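Local atomic coordinates of NADH dehydrogenase, putative (Plasmodium falciparum, PDB entry 5JWC), a protein that probably oxidises NADH and passes the electrons through FAD to ubiquinone, as a type II NADH dehydrogenase of the malaria parasite. Residues G459-Y463 with F487-Y492; T240-I245 with V469-L473. All coordinates share one frame; numbering follows the deposited sequence.

Contact 1 (G459-Y463 with F487-Y492); sequences GSLAY and FWKVVY. With 4W0 (5-fluoro-3-methyl-2-{4-[4-(trifluoromethoxy)benzyl]phenyl}quinolin-4(1H)-one), chain M; TRT (fragment of triton X-100), chain J.
The indole of Trp488 is covered on both faces: Tyr492 CD2 stands 3.5 Å above its plane, over the centre, and on the opposite face C6 of the quinolinone inhibitor lies offset toward the rim, 3.4 Å from Trp488 CZ3. CG of Lys489 sits at the edge, in plane. Leu461 CD2 meets Trp488 CD1 obliquely at 3.8 Å, and Tyr463 CB comes near NE1. Tyr463 lays one face of its phenol on the quinolinone, whose C2 is 3.5 Å above the ring centre. With CG anti to the backbone N (chi1 180°), the phenol runs away from the helix and out over the inhibitor. Phe487 has Val491 CG2 over one face, offset toward the rim, while its CE2 takes Leu461 CD1 obliquely at 3.8 Å.

Leu461 is the hub. One methyl, CD1, goes to Phe487 and to C16 of the Triton fragment; the other, CD2, settles among Trp488, Val491 CB and Tyr492 CE2. Its chi1 of -112° departs from the usual staggered values as it forks over this helix face. On the flank toward Gly459, the detergent fragment lies along Val490, Val491 and the Tyr492 phenol, and that same tyrosine also touches FAD.

Strand 460-463 and helix 487-492 thus meet by apolar and aromatic packing, without a hydrogen bond between them, their axes 10.0 Å apart. The polar end of Tyr463 is satisfied elsewhere, its OH hydrogen-bonding to Asp209 and to His467 N. Held there, the phenol would keep a fixed flat surface for the quinolinone, so the apolar strand-helix packing of the C-terminal domain doubles as one wall of an inhibitor pocket.

Contact 2 (T240-I245 with V469-L473); sequences TFTQNI and VVADL
Phe241 and Asp472 bring the two backbones to 6.0 Å between CA atoms, and Ile245 and Val470 hold them at 6.8 Å, as the turn leading into helix 243-255 passes beside strand 468-473. Asp472 buries the most surface in the contact. With CG anti to its backbone N (chi1 177°), the carboxylate extends over the turn, OD1 lying 3.6 Å from Phe241 CA and OD2 3.9 Å from the Thr242 methyl CG2. Its CB meets Phe241 CD1 at 3.7 Å, the ring and carboxylate planes being 50° apart.

Deeper in, Ile245 divides its work: CG2 packs on Val470 CG2 at 3.7 Å, while CD1 points to the carbonyl O of Ala471 and to Asp472 CB. The CE1 side of the Phe241 ring adds a looser contact with Val470 CG2.

Thr242 is the N-cap. Its OG1 accepts from Ile245 N at 3.3 Å and also hydrogen-bonds to Glu477 on the next strand of the sheet. The Asp472 carboxylate makes no hydrogen bond to 240-245, though the nearby N-terminus of helix 243-255 may favour its negative charge. The nucleotide-oxidoreductase part joins the C-terminal sheet mainly by packing of Phe241, Ile245 and Val470, the carboxylate lying over the turn.

Both contacts use the three-stranded antiparallel sheet of the C-terminal domain, where strands 460-465 and 468-473 are neighbours. They are stitched together by backbone bonds, Ser460 O to Asp472 N and Ala462 N to Val470 O, each 2.9 Å, and by Leu461 packing on Ala471. Contact 1 is the buried one: aromatic and aliphatic, internal to the domain, and bordered by the quinolinone, detergent and FAD. Contact 2 is only partly buried, about 12 Å away between centres, and ties the sheet to a distant part of the chain through a helix N-terminus, mixing aliphatic and phenylalanine packing with a carboxylate and a capping threonine.

Contact 1 (G459-Y463 with F487-Y492)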
ATOM      1  N   GLY A 459      21.020 -10.239 -22.418  1.00 32.10           N
ATOM      2  CA  GLY A 459      19.793 -10.050 -23.163  1.00 31.44           C
ATOM      3  C   GLY A 459      18.779  -9.150 -22.477  1.00 34.04           C
ATOM      4  O   GLY A 459      18.948  -8.754 -21.319  1.00 36.47           O
ATOM      5  N   SER A 460      17.726  -8.814 -23.212  1.00 32.37           N
ATOM      6  CA  SER A 460      16.675  -7.937 -22.724  1.00 33.16           C
ATOM      7  C   SER A 460      15.311  -8.521 -23.032  1.00 36.01           C
ATOM      8  O   SER A 460      15.150  -9.251 -24.018  1.00 28.84           O
ATOM      9  CB  SER A 460      16.784  -6.554 -23.354  1.00 35.69           C
ATOM     10  OG  SER A 460      18.100  -6.042 -23.235  1.00 38.07           O
ATOM     11  N   LEU A 461      14.338  -8.151 -22.201  1.00 27.74           N
ATOM     12  CA  LEU A 461      12.983  -8.656 -22.266  1.00 31.18           C
ATOM     13  C   LEU A 461      12.024  -7.490 -22.159  1.00 31.69           C
ATOM     14  O   LEU A 461      12.274  -6.554 -21.400  1.00 30.24           O
ATOM     15  CB  LEU A 461      12.702  -9.610 -21.092  1.00 33.19           C
ATOM     16  CG  LEU A 461      12.482 -11.077 -21.376  1.00 40.23           C
ATOM     17  CD1 LEU A 461      13.874 -11.591 -21.740  1.00 45.02           C
ATOM     18  CD2 LEU A 461      11.974 -11.790 -20.146  1.00 36.41           C
ATOM     19  N   ALA A 462      10.895  -7.570 -22.851  1.00 30.59           N
ATOM     20  CA  ALA A 462       9.858  -6.558 -22.671  1.00 32.87           C
ATOM     21  C   ALA A 462       8.458  -7.129 -22.852  1.00 32.28           C
ATOM     22  O   ALA A 462       8.216  -7.920 -23.765  1.00 30.84           O
ATOM     23  CB  ALA A 462      10.084  -5.393 -23.631  1.00 33.66           C
ATOM     24  N   TYR A 463       7.534  -6.735 -21.977  1.00 30.99           N
ATOM     25  CA  TYR A 463       6.125  -7.071 -22.148  1.00 29.59           C
ATOM     26  C   TYR A 463       5.432  -5.983 -22.970  1.00 31.05           C
ATOM     27  O   TYR A 463       5.547  -4.793 -22.651  1.00 30.83           O
ATOM     28  CB  TYR A 463       5.420  -7.248 -20.798  1.00 32.75           C
ATOM     29  CG  TYR A 463       3.957  -7.586 -20.986  1.00 32.53           C
ATOM     30  CD1 TYR A 463       3.575  -8.828 -21.481  1.00 34.37           C
ATOM     31  CD2 TYR A 463       2.963  -6.658 -20.703  1.00 29.55           C
ATOM     32  CE1 TYR A 463       2.241  -9.148 -21.677  1.00 33.39           C
ATOM     33  CE2 TYR A 463       1.615  -6.962 -20.908  1.00 31.56           C
ATOM     34  CZ  TYR A 463       1.267  -8.212 -21.390  1.00 34.31           C
ATOM     35  OH  TYR A 463      -0.049  -8.548 -21.601  1.00 32.73           O
ATOM     36  N   PHE A 487       7.818 -17.709 -20.821  1.00 31.93           N
ATOM     37  CA  PHE A 487       9.245 -17.436 -20.840  1.00 29.43           C
ATOM     38  C   PHE A 487       9.604 -16.281 -19.915  1.00 30.15           C
ATOM     39  O   PHE A 487      10.573 -16.345 -19.150  1.00 29.51           O
ATOM     40  CB  PHE A 487       9.695 -17.112 -22.259  1.00 33.53           C
ATOM     41  CG  PHE A 487      11.140 -16.768 -22.353  1.00 36.09           C
ATOM     42  CD1 PHE A 487      12.094 -17.759 -22.241  1.00 39.99           C
ATOM     43  CD2 PHE A 487      11.548 -15.460 -22.542  1.00 34.36           C
ATOM     44  CE1 PHE A 487      13.430 -17.464 -22.320  1.00 43.73           C
ATOM     45  CE2 PHE A 487      12.889 -15.157 -22.637  1.00 37.51           C
ATOM     46  CZ  PHE A 487      13.832 -16.161 -22.521  1.00 43.09           C
ATOM     47  N   TRP A 488       8.813 -15.222 -19.998  1.00 28.29           N
ATOM     48  CA  TRP A 488       9.010 -14.044 -19.162  1.00 29.63           C
ATOM     49  C   TRP A 488       8.982 -14.447 -17.668  1.00 28.39           C
ATOM     50  O   TRP A 488       9.861 -14.072 -16.903  1.00 30.63           O
ATOM     51  CB  TRP A 488       7.934 -13.023 -19.501  1.00 25.59           C
ATOM     52  CG  TRP A 488       8.000 -11.699 -18.833  1.00 31.11           C
ATOM     53  CD1 TRP A 488       8.518 -10.550 -19.348  1.00 34.91           C
ATOM     54  CD2 TRP A 488       7.463 -11.363 -17.545  1.00 31.15           C
ATOM     55  NE1 TRP A 488       8.354  -9.517 -18.455  1.00 38.26           N
ATOM     56  CE2 TRP A 488       7.707  -9.984 -17.341  1.00 35.32           C
ATOM     57  CE3 TRP A 488       6.809 -12.083 -16.542  1.00 33.81           C
ATOM     58  CZ2 TRP A 488       7.320  -9.315 -16.173  1.00 33.39           C
ATOM     59  CZ3 TRP A 488       6.413 -11.415 -15.381  1.00 32.21           C
ATOM     60  CH2 TRP A 488       6.673 -10.045 -15.209  1.00 32.70           C
ATOM     61  N   LYS A 489       7.996 -15.248 -17.273  1.00 31.53           N
ATOM     62  CA  LYS A 489       7.870 -15.677 -15.867  1.00 33.31           C
ATOM     63  C   LYS A 489       9.050 -16.540 -15.405  1.00 31.05           C
ATOM     64  O   LYS A 489       9.590 -16.355 -14.308  1.00 30.11           O
ATOM     65  CB  LYS A 489       6.562 -16.439 -15.684  1.00 31.44           C
ATOM     66  CG  LYS A 489       5.350 -15.586 -16.029  1.00 30.64           C
ATOM     67  CD  LYS A 489       4.048 -16.263 -15.675  1.00 31.73           C
ATOM     68  CE  LYS A 489       2.897 -15.343 -16.074  1.00 39.74           C
ATOM     69  NZ  LYS A 489       1.581 -15.972 -15.864  1.00 53.87           N
ATOM     70  N   VAL A 490       9.453 -17.481 -16.251  1.00 30.73           N
ATOM     71  CA  VAL A 490      10.602 -18.330 -15.958  1.00 29.78           C
ATOM     72  C   VAL A 490      11.854 -17.487 -15.762  1.00 35.22           C
ATOM     73  O   VAL A 490      12.653 -17.747 -14.850  1.00 32.67           O
ATOM     74  CB  VAL A 490      10.852 -19.368 -17.080  1.00 35.00           C
ATOM     75  CG1 VAL A 490      12.207 -20.026 -16.907  1.00 38.16           C
ATOM     76  CG2 VAL A 490       9.755 -20.419 -17.068  1.00 34.98           C
ATOM     77  N   VAL A 491      12.031 -16.474 -16.610  1.00 28.53           N
ATOM     78  CA  VAL A 491      13.209 -15.634 -16.465  1.00 32.03           C
ATOM     79  C   VAL A 491      13.105 -14.843 -15.174  1.00 29.89           C
ATOM     80  O   VAL A 491      13.978 -14.917 -14.327  1.00 30.81           O
ATOM     81  CB  VAL A 491      13.396 -14.664 -17.645  1.00 33.85           C
ATOM     82  CG1 VAL A 491      14.458 -13.627 -17.295  1.00 33.57           C
ATOM     83  CG2 VAL A 491      13.771 -15.433 -18.903  1.00 33.26           C
ATOM     84  N   TYR A 492      12.029 -14.089 -15.014  1.00 29.31           N
ATOM     85  CA  TYR A 492      11.967 -13.203 -13.854  1.00 30.35           C
ATOM     86  C   TYR A 492      11.938 -13.914 -12.509  1.00 30.40           C
ATOM     87  O   TYR A 492      12.503 -13.392 -11.547  1.00 29.66           O
ATOM     88  CB  TYR A 492      10.779 -12.242 -13.972  1.00 28.36           C
ATOM     89  CG  TYR A 492      11.244 -11.006 -14.689  1.00 30.06           C
ATOM     90  CD1 TYR A 492      12.202 -10.197 -14.114  1.00 28.10           C
ATOM     91  CD2 TYR A 492      10.794 -10.691 -15.959  1.00 32.05           C
ATOM     92  CE1 TYR A 492      12.678  -9.076 -14.761  1.00 35.18           C
ATOM     93  CE2 TYR A 492      11.262  -9.560 -16.624  1.00 36.76           C
ATOM     94  CZ  TYR A 492      12.209  -8.761 -16.018  1.00 38.16           C
ATOM     95  OH  TYR A 492      12.691  -7.639 -16.664  1.00 47.50           O
TER
HETATM   96  C1  4W0 M 611       3.587  -9.026 -17.516  1.00 42.38           C
HETATM   97  C2  4W0 M 611       2.238  -8.753 -17.799  1.00 45.85           C
HETATM   98  C3  4W0 M 611       1.368  -9.795 -18.164  1.00 44.24           C
HETATM   99  C4  4W0 M 611       1.831 -11.120 -18.258  1.00 44.64           C
HETATM  100  C5  4W0 M 611       3.175 -11.394 -17.974  1.00 45.01           C
HETATM  101  C6  4W0 M 611       4.050 -10.364 -17.604  1.00 41.15           C
HETATM  102  O1  4W0 M 611      -8.519  -7.747 -25.107  1.00 72.17           O
HETATM  103  C7  4W0 M 611       0.887 -12.227 -18.648  1.00 51.25           C
HETATM  104  C8  4W0 M 611      -0.502 -11.924 -18.951  1.00 52.67           C
HETATM  105  C9  4W0 M 611      -0.973 -10.524 -18.848  1.00 43.26           C
HETATM  106  C10 4W0 M 611      -2.379 -10.065 -19.164  1.00 43.97           C
HETATM  107  C11 4W0 M 611      -2.894 -10.215 -20.453  1.00 45.23           C
HETATM  108  C12 4W0 M 611      -4.167  -9.757 -20.775  1.00 43.97           C
HETATM  109  C13 4W0 M 611      -4.888  -9.123 -19.788  1.00 40.83           C
HETATM  110  C14 4W0 M 611      -4.379  -8.943 -18.532  1.00 38.84           C
HETATM  111  C15 4W0 M 611      -3.118  -9.397 -18.210  1.00 49.86           C
HETATM  112  O2  4W0 M 611       1.277 -13.372 -18.720  1.00 53.58           O
HETATM  113  N   4W0 M 611      -0.052  -9.485 -18.470  1.00 45.34           N
HETATM  114  C16 4W0 M 611      -6.271  -8.573 -19.965  1.00 48.43           C
HETATM  115  C17 4W0 M 611      -6.821  -8.344 -21.347  1.00 53.22           C
HETATM  116  C18 4W0 M 611      -6.139  -7.562 -22.270  1.00 55.48           C
HETATM  117  C19 4W0 M 611      -6.702  -7.369 -23.530  1.00 60.22           C
HETATM  118  C20 4W0 M 611      -7.947  -7.931 -23.832  1.00 64.38           C
HETATM  119  C21 4W0 M 611      -8.628  -8.702 -22.896  1.00 55.44           C
HETATM  120  C22 4W0 M 611      -8.064  -8.900 -21.651  1.00 53.62           C
HETATM  121  C23 4W0 M 611      -1.431 -13.050 -19.340  1.00 52.46           C
HETATM  122  F1  4W0 M 611       3.618 -12.650 -18.054  1.00 47.98           F
HETATM  123  C24 4W0 M 611      -8.117  -8.660 -26.099  1.00 79.06           C
HETATM  124  F2  4W0 M 611      -6.814  -8.480 -26.329  1.00 80.96           F
HETATM  125  F3  4W0 M 611      -8.800  -8.420 -27.231  1.00 86.94           F
HETATM  126  F4  4W0 M 611      -8.352  -9.906 -25.663  1.00 75.16           F
HETATM  127  C25 TRT J 608      20.457  -9.884 -13.092  1.00 42.29           C
HETATM  128  O24 TRT J 608      19.336  -9.080 -12.879  1.00 46.37           O
HETATM  129  C23 TRT J 608      19.415  -7.898 -13.672  1.00 40.71           C
HETATM  130  C22 TRT J 608      18.046  -7.543 -14.155  1.00 34.92           C
HETATM  131  O21 TRT J 608      17.793  -8.205 -15.426  1.00 48.93           O
HETATM  132  C20 TRT J 608      16.440  -8.056 -15.821  1.00 42.73           C
HETATM  133  C19 TRT J 608      16.280  -8.391 -17.298  1.00 39.30           C
HETATM  134  O18 TRT J 608      16.530  -9.784 -17.609  1.00 54.69           O
HETATM  135  C17 TRT J 608      16.719  -9.985 -19.004  1.00 45.21           C
HETATM  136  C16 TRT J 608      17.005 -11.491 -19.274  1.00 46.73           C
HETATM  137  O15 TRT J 608      18.399 -11.834 -19.018  1.00 54.67           O
HETATM  138  C12 TRT J 608      18.390 -13.172 -18.502  1.00 47.23           C
HETATM  139  C13 TRT J 608      17.739 -14.175 -19.269  1.00 59.36           C
HETATM  140  C14 TRT J 608      17.669 -15.488 -18.781  1.00 66.49           C
HETATM  141  C11 TRT J 608      18.944 -13.471 -17.258  1.00 51.98           C
HETATM  142  C10 TRT J 608      18.878 -14.794 -16.765  1.00 60.05           C
HETATM  143  C9  TRT J 608      18.244 -15.803 -17.529  1.00 63.25           C
HETATM  144  C6  TRT J 608      18.165 -17.236 -16.988  1.00 65.75           C
HETATM  145  C8  TRT J 608      19.440 -18.037 -17.355  1.00 68.06           C
HETATM  146  C7  TRT J 608      18.105 -17.130 -15.463  1.00 62.96           C
HETATM  147  C5  TRT J 608      16.762 -17.844 -17.420  1.00 56.99           C
HETATM  148  C1  TRT J 608      16.555 -19.047 -18.446  1.00 62.23           C
HETATM  149  C2  TRT J 608      17.254 -18.852 -19.807  1.00 65.73           C
HETATM  150  C4  TRT J 608      16.896 -20.392 -17.788  1.00 62.59           C
HETATM  151  C3  TRT J 608      15.069 -19.109 -18.760  1.00 59.44           C

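Contact 2 (T240-I245 with V469-L473)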
ATOM      1  N   THR A 240      16.445   0.023 -28.956  1.00 40.27           N
ATOM      2  CA  THR A 240      17.642  -0.766 -28.642  1.00 40.10           C
ATOM      3  C   THR A 240      17.471  -2.271 -28.874  1.00 38.11           C
ATOM      4  O   THR A 240      18.418  -3.038 -28.717  1.00 43.27           O
ATOM      5  CB  THR A 240      18.073  -0.559 -27.187  1.00 43.57           C
ATOM      6  OG1 THR A 240      17.067  -1.103 -26.323  1.00 42.43           O
ATOM      7  CG2 THR A 240      18.260   0.936 -26.873  1.00 40.59           C
ATOM      8  N   PHE A 241      16.261  -2.687 -29.221  1.00 36.08           N
ATOM      9  CA  PHE A 241      15.979  -4.075 -29.582  1.00 34.92           C
ATOM     10  C   PHE A 241      16.163  -4.174 -31.102  1.00 37.80           C
ATOM     11  O   PHE A 241      16.535  -3.191 -31.748  1.00 44.58           O
ATOM     12  CB  PHE A 241      14.547  -4.483 -29.178  1.00 29.84           C
ATOM     13  CG  PHE A 241      14.334  -4.634 -27.691  1.00 30.49           C
ATOM     14  CD1 PHE A 241      13.961  -5.857 -27.155  1.00 32.56           C
ATOM     15  CD2 PHE A 241      14.499  -3.559 -26.832  1.00 32.73           C
ATOM     16  CE1 PHE A 241      13.753  -6.006 -25.780  1.00 35.32           C
ATOM     17  CE2 PHE A 241      14.300  -3.696 -25.458  1.00 31.96           C
ATOM     18  CZ  PHE A 241      13.928  -4.916 -24.930  1.00 33.26           C
ATOM     19  N   THR A 242      15.852  -5.321 -31.682  1.00 36.73           N
ATOM     20  CA  THR A 242      15.954  -5.492 -33.137  1.00 38.51           C
ATOM     21  C   THR A 242      14.817  -4.828 -33.908  1.00 40.56           C
ATOM     22  O   THR A 242      13.739  -4.553 -33.350  1.00 34.63           O
ATOM     23  CB  THR A 242      15.980  -6.965 -33.508  1.00 39.28           C
ATOM     24  OG1 THR A 242      14.704  -7.547 -33.219  1.00 41.07           O
ATOM     25  CG2 THR A 242      17.081  -7.697 -32.724  1.00 39.29           C
ATOM     26  N   GLN A 243      15.054  -4.581 -35.195  1.00 33.09           N
ATOM     27  CA  GLN A 243      14.080  -3.900 -36.022  1.00 34.02           C
ATOM     28  C   GLN A 243      12.795  -4.704 -36.113  1.00 34.29           C
ATOM     29  O   GLN A 243      11.706  -4.138 -36.096  1.00 37.06           O
ATOM     30  CB  GLN A 243      14.666  -3.624 -37.418  1.00 35.59           C
ATOM     31  CG  GLN A 243      13.740  -2.823 -38.338  1.00 34.65           C
ATOM     32  CD  GLN A 243      13.379  -1.448 -37.767  1.00 38.94           C
ATOM     33  OE1 GLN A 243      14.252  -0.667 -37.377  1.00 43.10           O
ATOM     34  NE2 GLN A 243      12.083  -1.160 -37.699  1.00 38.12           N
ATOM     35  N   ASN A 244      12.907  -6.024 -36.186  1.00 33.49           N
ATOM     36  CA  ASN A 244      11.719  -6.871 -36.212  1.00 35.86           C
ATOM     37  C   ASN A 244      10.912  -6.753 -34.910  1.00 38.50           C
ATOM     38  O   ASN A 244       9.674  -6.773 -34.934  1.00 32.09           O
ATOM     39  CB  ASN A 244      12.096  -8.339 -36.461  1.00 40.82           C
ATOM     40  CG  ASN A 244      12.290  -8.647 -37.936  1.00 46.63           C
ATOM     41  OD1 ASN A 244      11.708  -7.991 -38.794  1.00 51.15           O
ATOM     42  ND2 ASN A 244      13.093  -9.656 -38.235  1.00 50.23           N
ATOM     43  N   ILE A 245      11.609  -6.648 -33.775  1.00 34.17           N
ATOM     44  CA  ILE A 245      10.915  -6.463 -32.499  1.00 30.51           C
ATOM     45  C   ILE A 245      10.222  -5.098 -32.457  1.00 31.00           C
ATOM     46  O   ILE A 245       9.059  -4.999 -32.051  1.00 31.75           O
ATOM     47  CB  ILE A 245      11.872  -6.644 -31.295  1.00 30.68           C
ATOM     48  CG1 ILE A 245      12.090  -8.145 -31.067  1.00 29.66           C
ATOM     49  CG2 ILE A 245      11.282  -5.993 -30.008  1.00 25.10           C
ATOM     50  CD1 ILE A 245      13.155  -8.489 -30.067  1.00 32.71           C
ATOM     51  N   VAL A 469       5.144 -11.072 -25.230  1.00 26.33           N
ATOM     52  CA  VAL A 469       6.458 -10.741 -24.719  1.00 27.18           C
ATOM     53  C   VAL A 469       7.482 -10.817 -25.855  1.00 31.05           C
ATOM     54  O   VAL A 469       7.446 -11.742 -26.669  1.00 28.78           O
ATOM     55  CB  VAL A 469       6.876 -11.690 -23.582  1.00 28.52           C
ATOM     56  CG1 VAL A 469       8.382 -11.573 -23.299  1.00 29.06           C
ATOM     57  CG2 VAL A 469       6.052 -11.400 -22.297  1.00 26.00           C
ATOM     58  N   VAL A 470       8.366  -9.828 -25.926  1.00 26.91           N
ATOM     59  CA  VAL A 470       9.488  -9.883 -26.856  1.00 27.60           C
ATOM     60  C   VAL A 470      10.794  -9.999 -26.080  1.00 33.77           C
ATOM     61  O   VAL A 470      10.890  -9.561 -24.925  1.00 27.92           O
ATOM     62  CB  VAL A 470       9.543  -8.661 -27.773  1.00 26.29           C
ATOM     63  CG1 VAL A 470       8.277  -8.588 -28.621  1.00 25.97           C
ATOM     64  CG2 VAL A 470       9.721  -7.378 -26.942  1.00 28.53           C
ATOM     65  N   ALA A 471      11.792 -10.612 -26.703  1.00 28.95           N
ATOM     66  CA  ALA A 471      13.092 -10.739 -26.060  1.00 31.42           C
ATOM     67  C   ALA A 471      14.194 -10.687 -27.104  1.00 34.61           C
ATOM     68  O   ALA A 471      14.104 -11.326 -28.155  1.00 30.63           O
ATOM     69  CB  ALA A 471      13.175 -12.018 -25.265  1.00 29.16           C
ATOM     70  N   ASP A 472      15.217  -9.900 -26.800  1.00 31.99           N
ATOM     71  CA  ASP A 472      16.395  -9.739 -27.640  1.00 33.71           C
ATOM     72  C   ASP A 472      17.554 -10.328 -26.849  1.00 36.93           C
ATOM     73  O   ASP A 472      18.057  -9.689 -25.933  1.00 38.00           O
ATOM     74  CB  ASP A 472      16.604  -8.256 -27.967  1.00 35.78           C
ATOM     75  CG  ASP A 472      17.859  -7.986 -28.784  1.00 42.48           C
ATOM     76  OD1 ASP A 472      18.225  -6.792 -28.911  1.00 46.02           O
ATOM     77  OD2 ASP A 472      18.490  -8.942 -29.278  1.00 39.86           O
ATOM     78  N   LEU A 473      17.929 -11.568 -27.164  1.00 30.86           N
ATOM     79  CA  LEU A 473      18.927 -12.303 -26.392  1.00 32.56           C
ATOM     80  C   LEU A 473      20.155 -12.620 -27.243  1.00 36.20           C
ATOM     81  O   LEU A 473      20.108 -12.482 -28.464  1.00 32.24           O
ATOM     82  CB  LEU A 473      18.319 -13.592 -25.847  1.00 36.62           C
ATOM     83  CG  LEU A 473      17.045 -13.387 -25.027  1.00 40.78           C
ATOM     84  CD1 LEU A 473      16.369 -14.712 -24.800  1.00 44.03           C
ATOM     85  CD2 LEU A 473      17.362 -12.721 -23.682  1.00 39.05           C
TER